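Local coordinates for protein beta-lactamase (Klebsiella pneumoniae, PDB 6HUH) that probably hydrolyses beta-lactam antibiotics to substituted beta-amino acids, as a class D beta-lactamase that confers antibiotic resistance, at residues 170-173 with 174-178. Numbering follows the deposited sequence.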
loop_
_atom_site.group_PDB
_atom_site.type_symbol
_atom_site.label_atom_id
_atom_site.label_comp_id
_atom_site.label_asym_id
_atom_site.label_seq_id
_atom_site.Cartn_x
_atom_site.Cartn_y
_atom_site.Cartn_z
ATOM N N LEU A 170 -16.467 -8.081 -19.286
ATOM C CA LEU A 170 -15.249 -8.847 -19.602
ATOM C C LEU A 170 -15.340 -10.292 -19.036
ATOM O O LEU A 170 -16.047 -10.490 -18.041
ATOM C CB LEU A 170 -13.948 -8.101 -19.205
ATOM C CG LEU A 170 -13.681 -6.747 -19.932
ATOM C CD1 LEU A 170 -12.397 -6.121 -19.471
ATOM C CD2 LEU A 170 -13.613 -6.900 -21.430
ATOM N N PRO A 171 -14.723 -11.320 -19.702
ATOM C CA PRO A 171 -14.895 -12.717 -19.252
ATOM C C PRO A 171 -14.115 -13.102 -17.992
ATOM O O PRO A 171 -13.426 -14.124 -17.955
ATOM C CB PRO A 171 -14.458 -13.521 -20.483
ATOM C CG PRO A 171 -13.407 -12.701 -21.097
ATOM C CD PRO A 171 -13.881 -11.269 -20.922
ATOM N N VAL A 172 -14.219 -12.265 -16.958
ATOM C CA VAL A 172 -13.542 -12.440 -15.678
ATOM C C VAL A 172 -14.576 -12.479 -14.556
ATOM O O VAL A 172 -15.712 -12.039 -14.738
ATOM C CB VAL A 172 -12.416 -11.391 -15.440
ATOM C CG1 VAL A 172 -11.350 -11.451 -16.537
ATOM C CG2 VAL A 172 -12.965 -9.981 -15.307
ATOM N N SER A 173 -14.182 -13.036 -13.409
ATOM C CA SER A 173 -15.002 -13.176 -12.210
ATOM C C SER A 173 -15.142 -11.850 -11.443
ATOM O O SER A 173 -14.408 -10.890 -11.708
ATOM C CB SER A 173 -14.386 -14.224 -11.292
ATOM O OG SER A 173 -13.184 -13.736 -10.719
ATOM N N ALA A 174 -16.053 -11.840 -10.448
ATOM C CA ALA A 174 -16.306 -10.723 -9.549
ATOM C C ALA A 174 -15.053 -10.445 -8.710
ATOM O O ALA A 174 -14.611 -9.290 -8.646
ATOM C CB ALA A 174 -17.492 -11.045 -8.648
ATOM N N GLN A 175 -14.464 -11.510 -8.108
ATOM C CA GLN A 175 -13.255 -11.428 -7.296
ATOM C C GLN A 175 -12.016 -10.984 -8.102
ATOM O O GLN A 175 -11.157 -10.313 -7.527
ATOM C CB GLN A 175 -12.987 -12.695 -6.488
ATOM C CG GLN A 175 -12.804 -13.985 -7.303
ATOM C CD GLN A 175 -14.089 -14.668 -7.754
ATOM O OE1 GLN A 175 -15.217 -14.139 -7.676
ATOM N NE2 GLN A 175 -13.930 -15.868 -8.286
ATOM N N THR A 176 -11.954 -11.265 -9.438
ATOM C CA THR A 176 -10.868 -10.763 -10.294
ATOM C C THR A 176 -11.035 -9.249 -10.379
ATOM O O THR A 176 -10.048 -8.532 -10.225
ATOM C CB THR A 176 -10.838 -11.471 -11.673
ATOM O OG1 THR A 176 -10.351 -12.811 -11.504
ATOM C CG2 THR A 176 -9.946 -10.756 -12.684
ATOM N N LEU A 177 -12.298 -8.767 -10.558
ATOM C CA LEU A 177 -12.639 -7.338 -10.649
ATOM C C LEU A 177 -12.384 -6.652 -9.327
ATOM O O LEU A 177 -11.934 -5.506 -9.335
ATOM C CB LEU A 177 -14.112 -7.095 -11.060
ATOM C CG LEU A 177 -14.595 -7.536 -12.459
ATOM C CD1 LEU A 177 -16.088 -7.310 -12.598
ATOM C CD2 LEU A 177 -13.860 -6.800 -13.577
ATOM N N GLN A 178 -12.679 -7.333 -8.191
ATOM C CA GLN A 178 -12.448 -6.755 -6.872
ATOM C C GLN A 178 -10.957 -6.670 -6.530
ATOM O O GLN A 178 -10.518 -5.632 -6.053
ATOM C CB GLN A 178 -13.260 -7.456 -5.779
ATOM C CG GLN A 178 -13.402 -6.641 -4.487
ATOM C CD GLN A 178 -14.354 -5.460 -4.584
ATOM O OE1 GLN A 178 -13.940 -4.299 -4.732
ATOM N NE2 GLN A 178 -15.652 -5.726 -4.459
#
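Leu177 N gives a backbone hydrogen bond to Ser173 O, 3.2 Å long with an N-H...O angle of 155°, which closes the first turn of helix 174-184 where the chain passes directly into it from the loop. Just upstream, Pro171 is the centre of an inverse gamma turn, with Val172 N bonded to Leu170 O.

Ser173 is the N-cap of the helix. Its hydroxyl OG accepts from Thr176 N at 3.0 Å. The bond bends to 147° at the hydrogen. A chi1 of 71° turns OG over the serine's own backbone, to the side where Thr176 N lies. Ser173 therefore supplies acceptors to two successive backbone amides, one through its side chain and one through its carbonyl. Thr176 OG1 lies 3.1 Å from Ser173 OG. The chain of Gln175 bends at chi2, which folds its amide back beside the serine, but NE2 is not angled to hydrogen-bond OG.

Val172 makes the apolar part of the contact. Its CB lies 3.8 Å from Thr176 CG2, and its CG2 lies 3.7 Å from Leu177 CD2. The valine side chain crosses both partners at about a right angle.

The motif is a serine N-cap with a hydrophobic staple between Val172, just before the cap, and Leu177 in the first turn. It lies at the protein surface, away from the predicted nucleophile Ser51. Val172 and Thr176 both pack on Leu59 of helix 56-64, while Leu170 and Leu177 rest on Leu165 of helix 155-166. Helix 174-184 then leads into strand 185-189, an outermost strand of this chain's antiparallel sheet.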